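Long-range contacts in A rubisco-like protein (Burkholderia fungorum, PDB 3NWR), which has the fold of a ribulose bisphosphate carboxylase large chain and is probably a lyase, its exact reaction being uncertain: residues 274-285 with 311-319; 24-35 with 85-96. All blocks are in the same frame, centred on the assembly; numbering follows the deposited sequence.

Contact 1. Residues 274-285 with 311-319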
loop_
_atom_site.group_PDB
_atom_site.type_symbol
_atom_site.label_atom_id
_atom_site.label_comp_id
_atom_site.label_asym_id
_atom_site.label_seq_id
_atom_site.Cartn_x
_atom_site.Cartn_y
_atom_site.Cartn_z
ATOM N N ARG A 274 -11.256 -13.202 4.020
ATOM C CA ARG A 274 -12.279 -13.635 3.066
ATOM C C ARG A 274 -12.653 -15.093 3.258
ATOM O O ARG A 274 -13.829 -15.463 3.110
ATOM C CB ARG A 274 -11.781 -13.429 1.636
ATOM C CG ARG A 274 -12.581 -14.174 0.558
ATOM C CD ARG A 274 -13.871 -13.428 0.167
ATOM N NE ARG A 274 -14.880 -13.454 1.224
ATOM C CZ ARG A 274 -16.038 -12.795 1.200
ATOM N NH1 ARG A 274 -16.390 -12.017 0.162
ATOM N NH2 ARG A 274 -16.858 -12.935 2.230
ATOM N N ARG A 275 -11.665 -15.928 3.567
ATOM C CA ARG A 275 -11.918 -17.356 3.706
ATOM C C ARG A 275 -12.698 -17.711 4.968
ATOM O O ARG A 275 -13.335 -18.761 5.029
ATOM C CB ARG A 275 -10.612 -18.146 3.668
ATOM C CG ARG A 275 -9.995 -18.267 2.290
ATOM C CD ARG A 275 -8.984 -19.413 2.268
ATOM N NE ARG A 275 -8.011 -19.248 3.339
ATOM C CZ ARG A 275 -6.934 -18.479 3.242
ATOM N NH1 ARG A 275 -6.690 -17.821 2.114
ATOM N NH2 ARG A 275 -6.106 -18.369 4.270
ATOM N N THR A 276 -12.652 -16.851 5.977
ATOM C CA THR A 276 -13.295 -17.187 7.249
ATOM C C THR A 276 -14.585 -16.415 7.559
ATOM O O THR A 276 -15.286 -16.758 8.512
ATOM C CB THR A 276 -12.303 -17.108 8.436
ATOM O OG1 THR A 276 -11.688 -15.816 8.469
ATOM C CG2 THR A 276 -11.222 -18.164 8.284
ATOM N N THR A 277 -14.911 -15.388 6.778
ATOM C CA THR A 277 -16.194 -14.715 6.985
ATOM C C THR A 277 -17.173 -14.904 5.833
ATOM O O THR A 277 -16.810 -14.767 4.661
ATOM C CB THR A 277 -16.064 -13.214 7.289
ATOM O OG1 THR A 277 -17.367 -12.689 7.597
ATOM C CG2 THR A 277 -15.514 -12.472 6.100
ATOM N N PRO A 278 -18.429 -15.214 6.176
ATOM C CA PRO A 278 -19.483 -15.365 5.167
ATOM C C PRO A 278 -20.187 -14.051 4.850
ATOM O O PRO A 278 -21.158 -14.056 4.090
ATOM C CB PRO A 278 -20.457 -16.330 5.846
ATOM C CG PRO A 278 -20.330 -16.003 7.295
ATOM C CD PRO A 278 -18.874 -15.645 7.513
ATOM N N LEU A 279 -19.708 -12.950 5.423
ATOM C CA LEU A 279 -20.340 -11.647 5.252
ATOM C C LEU A 279 -19.906 -10.985 3.947
ATOM O O LEU A 279 -18.941 -11.406 3.313
ATOM C CB LEU A 279 -19.998 -10.736 6.437
ATOM C CG LEU A 279 -20.330 -11.325 7.809
ATOM C CD1 LEU A 279 -19.759 -10.477 8.925
ATOM C CD2 LEU A 279 -21.842 -11.462 7.942
ATOM N N VAL A 280 -20.649 -9.963 3.547
ATOM C CA VAL A 280 -20.234 -9.097 2.442
ATOM C C VAL A 280 -18.977 -8.339 2.857
ATOM O O VAL A 280 -18.910 -7.795 3.953
ATOM C CB VAL A 280 -21.349 -8.097 2.109
ATOM C CG1 VAL A 280 -20.891 -7.112 1.026
ATOM C CG2 VAL A 280 -22.599 -8.837 1.656
ATOM N N LEU A 281 -17.996 -8.302 1.961
ATOM C CA LEU A 281 -16.729 -7.627 2.210
ATOM C C LEU A 281 -16.722 -6.312 1.435
ATOM O O LEU A 281 -16.561 -6.299 0.206
ATOM C CB LEU A 281 -15.574 -8.517 1.755
ATOM C CG LEU A 281 -14.497 -8.878 2.766
ATOM C CD1 LEU A 281 -13.367 -9.609 2.054
ATOM C CD2 LEU A 281 -13.990 -7.637 3.480
ATOM N N HIS A 282 -16.938 -5.217 2.154
ATOM C CA HIS A 282 -16.994 -3.877 1.561
ATOM C C HIS A 282 -15.593 -3.265 1.641
ATOM O O HIS A 282 -15.123 -2.904 2.721
ATOM C CB HIS A 282 -18.016 -3.011 2.322
ATOM C CG HIS A 282 -18.169 -1.619 1.785
ATOM N ND1 HIS A 282 -19.031 -1.305 0.756
ATOM C CD2 HIS A 282 -17.585 -0.455 2.155
ATOM C CE1 HIS A 282 -18.962 -0.008 0.505
ATOM N NE2 HIS A 282 -18.085 0.530 1.333
ATOM N N ALA A 283 -14.929 -3.147 0.495
ATOM C CA ALA A 283 -13.554 -2.655 0.458
ATOM C C ALA A 283 -13.490 -1.134 0.396
ATOM O O ALA A 283 -14.014 -0.533 -0.545
ATOM C CB ALA A 283 -12.819 -3.260 -0.748
ATOM N N HIS A 284 -12.853 -0.508 1.381
ATOM C CA HIS A 284 -12.660 0.935 1.345
ATOM C C HIS A 284 -11.246 1.201 0.878
ATOM O O HIS A 284 -10.295 0.693 1.466
ATOM C CB HIS A 284 -12.902 1.601 2.707
ATOM C CG HIS A 284 -13.100 3.078 2.598
ATOM N ND1 HIS A 284 -12.049 3.958 2.463
ATOM C CD2 HIS A 284 -14.229 3.825 2.524
ATOM C CE1 HIS A 284 -12.519 5.188 2.344
ATOM N NE2 HIS A 284 -13.839 5.137 2.383
ATOM N N ARG A 285 -11.105 2.006 -0.170
ATOM C CA ARG A 285 -9.807 2.143 -0.820
ATOM C C ARG A 285 -8.975 3.334 -0.346
ATOM O O ARG A 285 -7.997 3.697 -1.000
ATOM C CB ARG A 285 -9.975 2.192 -2.349
ATOM C CG ARG A 285 -10.483 3.544 -2.858
ATOM C CD ARG A 285 -10.754 3.560 -4.353
ATOM N NE ARG A 285 -10.722 4.941 -4.830
ATOM C CZ ARG A 285 -10.976 5.322 -6.080
ATOM N NH1 ARG A 285 -11.328 4.435 -6.996
ATOM N NH2 ARG A 285 -10.852 6.598 -6.409
ATOM N N SER A 311 -8.613 -10.974 -3.987
ATOM C CA SER A 311 -8.772 -11.259 -2.555
ATOM C C SER A 311 -10.211 -11.592 -2.183
ATOM O O SER A 311 -10.493 -11.992 -1.052
ATOM C CB SER A 311 -8.289 -10.093 -1.693
ATOM O OG SER A 311 -9.194 -9.006 -1.768
ATOM N N GLY A 312 -11.133 -11.404 -3.122
ATOM C CA GLY A 312 -12.509 -11.812 -2.900
ATOM C C GLY A 312 -13.448 -10.742 -2.370
ATOM O O GLY A 312 -14.563 -11.051 -1.930
ATOM N N VAL A 313 -13.020 -9.480 -2.413
ATOM C CA VAL A 313 -13.902 -8.390 -1.994
ATOM C C VAL A 313 -15.189 -8.343 -2.835
ATOM O O VAL A 313 -15.200 -8.760 -3.994
ATOM C CB VAL A 313 -13.199 -7.024 -2.038
ATOM C CG1 VAL A 313 -12.004 -7.024 -1.085
ATOM C CG2 VAL A 313 -12.758 -6.687 -3.461
ATOM N N ASP A 314 -16.261 -7.815 -2.247
ATOM C CA ASP A 314 -17.570 -7.811 -2.893
ATOM C C ASP A 314 -17.941 -6.460 -3.491
ATOM O O ASP A 314 -18.697 -6.403 -4.460
ATOM C CB ASP A 314 -18.636 -8.203 -1.871
ATOM C CG ASP A 314 -18.532 -9.645 -1.462
ATOM O OD1 ASP A 314 -18.661 -10.506 -2.355
ATOM O OD2 ASP A 314 -18.321 -9.920 -0.258
ATOM N N HIS A 315 -17.446 -5.388 -2.877
ATOM C CA HIS A 315 -17.698 -4.021 -3.324
ATOM C C HIS A 315 -16.377 -3.295 -3.498
ATOM O O HIS A 315 -15.439 -3.512 -2.729
ATOM C CB HIS A 315 -18.458 -3.216 -2.276
ATOM C CG HIS A 315 -19.752 -3.816 -1.820
ATOM N ND1 HIS A 315 -20.441 -3.314 -0.737
ATOM C CD2 HIS A 315 -20.493 -4.846 -2.295
ATOM C CE1 HIS A 315 -21.552 -4.013 -0.565
ATOM N NE2 HIS A 315 -21.608 -4.946 -1.499
ATOM N N MET A 316 -16.316 -2.391 -4.478
ATOM C CA MET A 316 -15.176 -1.489 -4.623
ATOM C C MET A 316 -15.648 -0.057 -4.822
ATOM O O MET A 316 -16.641 0.182 -5.514
ATOM C CB MET A 316 -14.302 -1.881 -5.823
ATOM C CG MET A 316 -13.450 -3.136 -5.609
ATOM S SD MET A 316 -12.029 -2.911 -4.493
ATOM C CE MET A 316 -10.870 -2.006 -5.538
ATOM N N HIS A 317 -14.922 0.889 -4.231
ATOM C CA HIS A 317 -15.223 2.305 -4.381
ATOM C C HIS A 317 -14.640 2.888 -5.656
ATOM O O HIS A 317 -13.488 2.586 -6.023
ATOM C CB HIS A 317 -14.690 3.078 -3.183
ATOM C CG HIS A 317 -15.604 3.042 -2.010
ATOM N ND1 HIS A 317 -16.402 4.110 -1.666
ATOM C CD2 HIS A 317 -15.876 2.060 -1.117
ATOM C CE1 HIS A 317 -17.123 3.791 -0.604
ATOM N NE2 HIS A 317 -16.822 2.552 -0.253
ATOM N N VAL A 318 -15.424 3.754 -6.297
ATOM C CA VAL A 318 -15.015 4.408 -7.537
ATOM C C VAL A 318 -15.081 5.932 -7.463
ATOM O O VAL A 318 -14.843 6.614 -8.462
ATOM C CB VAL A 318 -15.860 3.927 -8.736
ATOM C CG1 VAL A 318 -15.721 2.424 -8.908
ATOM C CG2 VAL A 318 -17.332 4.312 -8.578
ATOM N N HIS A 319 -15.354 6.452 -6.272
ATOM C CA HIS A 319 -15.609 7.871 -6.058
ATOM C C HIS A 319 -16.830 8.288 -6.874
ATOM O O HIS A 319 -17.745 7.480 -6.993
ATOM C CB HIS A 319 -14.334 8.703 -6.209
ATOM C CG HIS A 319 -13.369 8.468 -5.084
ATOM N ND1 HIS A 319 -12.191 9.168 -4.938
ATOM C CD2 HIS A 319 -13.428 7.608 -4.036
ATOM C CE1 HIS A 319 -11.562 8.748 -3.854
ATOM N NE2 HIS A 319 -12.292 7.802 -3.286
HETATM O O HOH W 1 -12.527 -0.052 -2.834
HETATM O O HOH W 2 -12.102 7.364 -8.957
#

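Contact 2. Residues 24-35 with 85-96. With SO4 (sulfate ion), chain D.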
loop_
_atom_site.group_PDB
_atom_site.type_symbol
_atom_site.label_atom_id
_atom_site.label_comp_id
_atom_site.label_asym_id
_atom_site.label_seq_id
_atom_site.Cartn_x
_atom_site.Cartn_y
_atom_site.Cartn_z
ATOM N N PRO A 24 14.665 9.120 -20.350
ATOM C CA PRO A 24 15.437 9.812 -21.385
ATOM C C PRO A 24 16.249 8.802 -22.188
ATOM O O PRO A 24 16.856 9.161 -23.202
ATOM C CB PRO A 24 16.365 10.706 -20.574
ATOM C CG PRO A 24 16.618 9.932 -19.321
ATOM C CD PRO A 24 15.324 9.185 -19.033
ATOM N N LEU A 25 16.262 7.550 -21.730
ATOM C CA LEU A 25 16.982 6.482 -22.407
ATOM C C LEU A 25 16.086 5.826 -23.458
ATOM O O LEU A 25 14.978 6.298 -23.725
ATOM C CB LEU A 25 17.490 5.447 -21.390
ATOM C CG LEU A 25 18.204 6.021 -20.159
ATOM C CD1 LEU A 25 18.638 4.910 -19.212
ATOM C CD2 LEU A 25 19.397 6.890 -20.559
ATOM N N ASP A 26 16.563 4.742 -24.059
ATOM C CA ASP A 26 15.783 4.016 -25.056
ATOM C C ASP A 26 14.637 3.245 -24.401
ATOM O O ASP A 26 14.885 2.365 -23.579
ATOM C CB ASP A 26 16.681 3.031 -25.802
ATOM C CG ASP A 26 15.927 2.241 -26.845
ATOM O OD1 ASP A 26 15.517 2.848 -27.855
ATOM O OD2 ASP A 26 15.740 1.018 -26.652
ATOM N N PRO A 27 13.384 3.574 -24.756
ATOM C CA PRO A 27 12.242 2.899 -24.116
ATOM C C PRO A 27 12.281 1.376 -24.226
ATOM O O PRO A 27 11.967 0.695 -23.251
ATOM C CB PRO A 27 11.035 3.462 -24.866
ATOM C CG PRO A 27 11.477 4.853 -25.262
ATOM C CD PRO A 27 12.953 4.709 -25.594
ATOM N N ALA A 28 12.657 0.837 -25.381
ATOM C CA ALA A 28 12.681 -0.612 -25.535
ATOM C C ALA A 28 13.698 -1.274 -24.615
ATOM O O ALA A 28 13.422 -2.321 -24.037
ATOM C CB ALA A 28 12.945 -0.998 -26.993
ATOM N N ARG A 29 14.877 -0.666 -24.477
ATOM C CA ARG A 29 15.898 -1.199 -23.582
ATOM C C ARG A 29 15.404 -1.164 -22.140
ATOM O O ARG A 29 15.570 -2.128 -21.388
ATOM C CB ARG A 29 17.197 -0.409 -23.700
ATOM C CG ARG A 29 18.325 -0.988 -22.863
ATOM C CD ARG A 29 19.344 0.073 -22.480
ATOM N NE ARG A 29 19.766 -0.085 -21.090
ATOM C CZ ARG A 29 20.107 0.926 -20.298
ATOM N NH1 ARG A 29 20.081 2.167 -20.762
ATOM N NH2 ARG A 29 20.474 0.694 -19.042
ATOM N N VAL A 30 14.793 -0.046 -21.765
ATOM C CA VAL A 30 14.276 0.117 -20.416
ATOM C C VAL A 30 13.178 -0.899 -20.140
ATOM O O VAL A 30 13.137 -1.486 -19.060
ATOM C CB VAL A 30 13.799 1.565 -20.174
ATOM C CG1 VAL A 30 13.195 1.722 -18.782
ATOM C CG2 VAL A 30 14.975 2.522 -20.361
ATOM N N ALA A 31 12.305 -1.127 -21.119
ATOM C CA ALA A 31 11.247 -2.119 -20.955
ATOM C C ALA A 31 11.844 -3.491 -20.669
ATOM O O ALA A 31 11.327 -4.247 -19.847
ATOM C CB ALA A 31 10.355 -2.160 -22.200
ATOM N N ASP A 32 12.946 -3.831 -21.328
ATOM C CA ASP A 32 13.530 -5.138 -21.072
ATOM C C ASP A 32 14.274 -5.192 -19.735
ATOM O O ASP A 32 14.336 -6.244 -19.098
ATOM C CB ASP A 32 14.422 -5.608 -22.216
ATOM C CG ASP A 32 14.773 -7.078 -22.094
ATOM O OD1 ASP A 32 13.855 -7.924 -22.196
ATOM O OD2 ASP A 32 15.961 -7.379 -21.879
ATOM N N VAL A 33 14.837 -4.063 -19.311
ATOM C CA VAL A 33 15.366 -3.962 -17.956
ATOM C C VAL A 33 14.247 -4.285 -16.960
ATOM O O VAL A 33 14.435 -5.083 -16.042
ATOM C CB VAL A 33 15.938 -2.570 -17.660
ATOM C CG1 VAL A 33 16.143 -2.389 -16.158
ATOM C CG2 VAL A 33 17.251 -2.367 -18.405
ATOM N N MET A 34 13.079 -3.681 -17.162
ATOM C CA MET A 34 11.921 -3.966 -16.314
ATOM C C MET A 34 11.559 -5.445 -16.316
ATOM O O MET A 34 11.357 -6.053 -15.262
ATOM C CB MET A 34 10.713 -3.136 -16.761
ATOM C CG MET A 34 10.954 -1.655 -16.680
ATOM S SD MET A 34 9.580 -0.717 -17.381
ATOM C CE MET A 34 8.275 -1.280 -16.277
ATOM N N ALA A 35 11.477 -6.029 -17.508
ATOM C CA ALA A 35 11.129 -7.437 -17.644
ATOM C C ALA A 35 12.130 -8.325 -16.910
ATOM O O ALA A 35 11.749 -9.265 -16.202
ATOM C CB ALA A 35 11.059 -7.821 -19.120
ATOM N N THR A 85 22.214 12.970 -17.871
ATOM C CA THR A 85 21.532 12.448 -19.048
ATOM C C THR A 85 20.605 13.526 -19.601
ATOM O O THR A 85 19.778 14.071 -18.869
ATOM C CB THR A 85 20.723 11.175 -18.716
ATOM O OG1 THR A 85 21.534 10.280 -17.944
ATOM C CG2 THR A 85 20.282 10.475 -19.989
ATOM N N PRO A 86 20.753 13.856 -20.891
ATOM C CA PRO A 86 19.945 14.922 -21.488
ATOM C C PRO A 86 18.536 14.452 -21.828
ATOM O O PRO A 86 18.312 13.255 -22.025
ATOM C CB PRO A 86 20.704 15.245 -22.774
ATOM C CG PRO A 86 21.312 13.941 -23.167
ATOM C CD PRO A 86 21.644 13.220 -21.879
ATOM N N GLY A 87 17.599 15.391 -21.891
ATOM C CA GLY A 87 16.264 15.094 -22.372
ATOM C C GLY A 87 16.320 14.871 -23.870
ATOM O O GLY A 87 17.408 14.813 -24.447
ATOM N N PRO A 88 15.152 14.750 -24.516
ATOM C CA PRO A 88 13.822 14.831 -23.906
ATOM C C PRO A 88 13.508 13.571 -23.105
ATOM O O PRO A 88 14.273 12.608 -23.139
ATOM C CB PRO A 88 12.880 14.906 -25.117
ATOM C CG PRO A 88 13.762 15.155 -26.307
ATOM C CD PRO A 88 15.075 14.551 -25.972
ATOM N N TRP A 89 12.389 13.589 -22.393
ATOM C CA TRP A 89 11.987 12.434 -21.600
ATOM C C TRP A 89 10.929 11.638 -22.338
ATOM O O TRP A 89 9.743 11.974 -22.337
ATOM C CB TRP A 89 11.569 12.873 -20.194
ATOM C CG TRP A 89 12.777 13.297 -19.450
ATOM C CD1 TRP A 89 13.541 12.531 -18.620
ATOM C CD2 TRP A 89 13.431 14.567 -19.540
ATOM N NE1 TRP A 89 14.615 13.253 -18.163
ATOM C CE2 TRP A 89 14.568 14.509 -18.711
ATOM C CE3 TRP A 89 13.154 15.754 -20.228
ATOM C CZ2 TRP A 89 15.429 15.591 -18.546
ATOM C CZ3 TRP A 89 14.013 16.829 -20.063
ATOM C CH2 TRP A 89 15.134 16.738 -19.231
ATOM N N ARG A 90 11.396 10.599 -23.016
ATOM C CA ARG A 90 10.559 9.821 -23.897
ATOM C C ARG A 90 9.495 9.052 -23.124
ATOM O O ARG A 90 9.708 8.657 -21.978
ATOM C CB ARG A 90 11.425 8.887 -24.742
ATOM C CG ARG A 90 12.510 9.645 -25.517
ATOM C CD ARG A 90 13.569 8.714 -26.095
ATOM N NE ARG A 90 13.014 7.855 -27.132
ATOM C CZ ARG A 90 13.732 7.005 -27.858
ATOM N NH1 ARG A 90 15.039 6.892 -27.654
ATOM N NH2 ARG A 90 13.140 6.260 -28.779
ATOM N N ARG A 91 8.352 8.848 -23.760
ATOM C CA ARG A 91 7.256 8.124 -23.139
ATOM C C ARG A 91 6.831 6.965 -24.017
ATOM O O ARG A 91 6.859 7.059 -25.244
ATOM C CB ARG A 91 6.080 9.062 -22.876
ATOM C CG ARG A 91 6.366 10.070 -21.766
ATOM C CD ARG A 91 5.340 11.185 -21.723
ATOM N NE ARG A 91 4.005 10.703 -21.393
ATOM C CZ ARG A 91 2.998 10.629 -22.260
ATOM N NH1 ARG A 91 3.170 11.001 -23.522
ATOM N NH2 ARG A 91 1.817 10.177 -21.867
ATOM N N ALA A 92 6.449 5.860 -23.391
ATOM C CA ALA A 92 5.968 4.715 -24.143
ATOM C C ALA A 92 4.974 3.889 -23.349
ATOM O O ALA A 92 5.073 3.798 -22.122
ATOM C CB ALA A 92 7.131 3.841 -24.584
ATOM N N ARG A 93 4.014 3.301 -24.055
ATOM C CA ARG A 93 3.151 2.279 -23.478
ATOM C C ARG A 93 3.784 0.939 -23.793
ATOM O O ARG A 93 4.165 0.686 -24.936
ATOM C CB ARG A 93 1.735 2.327 -24.066
ATOM C CG ARG A 93 0.765 1.387 -23.341
ATOM C CD ARG A 93 -0.646 1.390 -23.920
ATOM N NE ARG A 93 -1.488 0.406 -23.238
ATOM C CZ ARG A 93 -2.496 0.711 -22.425
ATOM N NH1 ARG A 93 -2.812 1.980 -22.203
ATOM N NH2 ARG A 93 -3.200 -0.256 -21.845
ATOM N N ILE A 94 3.919 0.084 -22.785
ATOM C CA ILE A 94 4.539 -1.214 -23.006
ATOM C C ILE A 94 3.678 -2.320 -22.420
ATOM O O ILE A 94 2.864 -2.082 -21.529
ATOM C CB ILE A 94 5.950 -1.284 -22.402
ATOM C CG1 ILE A 94 5.882 -1.254 -20.872
ATOM C CG2 ILE A 94 6.824 -0.146 -22.950
ATOM C CD1 ILE A 94 7.212 -1.506 -20.210
ATOM N N THR A 95 3.843 -3.529 -22.944
ATOM C CA THR A 95 3.192 -4.693 -22.369
ATOM C C THR A 95 4.256 -5.712 -22.024
ATOM O O THR A 95 5.092 -6.047 -22.870
ATOM C CB THR A 95 2.193 -5.342 -23.349
ATOM O OG1 THR A 95 1.127 -4.430 -23.630
ATOM C CG2 THR A 95 1.616 -6.618 -22.751
ATOM N N LEU A 96 4.238 -6.191 -20.780
ATOM C CA LEU A 96 5.106 -7.284 -20.360
ATOM C C LEU A 96 4.314 -8.577 -20.216
ATOM O O LEU A 96 3.149 -8.563 -19.821
ATOM C CB LEU A 96 5.804 -6.969 -19.032
ATOM C CG LEU A 96 6.669 -5.715 -18.999
ATOM C CD1 LEU A 96 7.403 -5.629 -17.660
ATOM C CD2 LEU A 96 7.647 -5.714 -20.150
HETATM S S SO4 D . 20.238 3.942 -23.998
HETATM O O1 SO4 D . 21.217 3.895 -22.916
HETATM O O2 SO4 D . 19.912 5.331 -24.303
HETATM O O3 SO4 D . 19.031 3.227 -23.607
HETATM O O4 SO4 D . 20.808 3.302 -25.182
HETATM O O HOH W 3 17.059 8.294 -25.852
HETATM O O HOH W 4 16.518 11.537 -24.459
HETATM O O HOH W 5 14.207 4.425 -30.665
HETATM O O HOH W 6 17.049 5.148 -28.665
#

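Contact 1. Residues 274-285 with 311-319
The imidazole of His282 meets two histidines of strand 315-319. At its edge, and in its plane, sits His315 ND1, hydrogen-bonded to His282 ND1 at 2.9 Å with a nearly straight angle of 170°; the two rings touch rim to rim, almost perpendicular. His282 NE2 reaches His317 NE2, also at 2.9 Å, and either nitrogen of each pair could be the donor. Setting CG anti to the backbone N (chi1 -179°) carries the His282 ring across toward the neighbouring strand. His317 has the edge of His284 against one face, centroids 5.0 Å apart. Val280 CG1 covers one face of His315, and Arg285 NH2 lies 3.2 Å above the plane of His319, over the ring centre; His319 ND1 is bonded to Gln327.

At the other end, the Arg274 guanidinium has Leu281 CD1 on one face and acceptors round its rim. NH1 donates to Gly312 O and, in a salt bridge of 2.9 Å, to Asp314 OD2, while NH2 takes the carbonyls of Thr277 and Leu279. Asp314 OD2 also receives Leu281 N at 2.8 Å on its anti lone pair, and OD1 is held by the backbone of His147 and Gly148.

Strands 280-284 and 315-319 run parallel at 23°, neighbours in the TIM-barrel sheet linked through helix 301-309. Arg274 NH1 and Leu281 N on OD2, with the two backbone N-H groups on OD1, would favour ionised Asp314. Each histidine pair needs one donor and one acceptor, so the tautomers of His282, His315 and His317 are probably interdependent.

Contact 2. Residues 24-35 with 85-96
Helix 27-35 packs over strand 89-96 with axes 9.5 Å apart at closest approach and N-to-C directions 33° apart, and no direct hydrogen bond joins the two segments. Pro27 CD lies 3.3 Å above the centre of the Arg90 guanidinium, on one face. Three waters ring its edge: two link it to Asp26 OD1, one by a weak bond, and the third to Pro24 O. The bend at chi3 (67°) turns the group back across the proline; Arg90 NH2 also forms a salt bridge with Glu66.

Further along, Pro27 CB meets Ala92 CB at 3.9 Å. Ile94 CD1 points at both Ala31 CB and Met34 SD, 3.8 Å from each, and Leu96 packs its methyls on Ala35. Before the helix, Pro24 CD touches Trp89 CD1 and Pro24 CG touches Thr85 CG2.

Asp26 is the N-cap: OD2 accepts Arg29 N at 2.9 Å. A sulfate, probably from the crystallisation liquor, receives Asp26 N and Arg29 NH1 on O3, so this helix start can hold an anion. The helix thus packs on the four-stranded antiparallel sheet, strand order 2-3-1-4, of a ferredoxin-like alpha+beta fold, as in the rubisco N-terminal domain.

Overall arrangement
Contact 2 comes first along the chain and closes before contact 1 opens. Their centres lie about 36 Å apart and their nearest atoms about 18 Å apart, and they share no strand or helix. Contact 2 belongs to the rubisco N-terminal family region, where it fastens helix 27-37 to the antiparallel sheet containing strands 14-23, 60-70 and 89-99. Contact 1 joins adjacent strands of the parallel barrel sheet in the catalytic family region, its centre about 9 Å from the centre of the chain, against about 30 Å for that of contact 2. With such a gap between the two parts of the rubisco architecture, any influence of one contact on the other would have to be indirect.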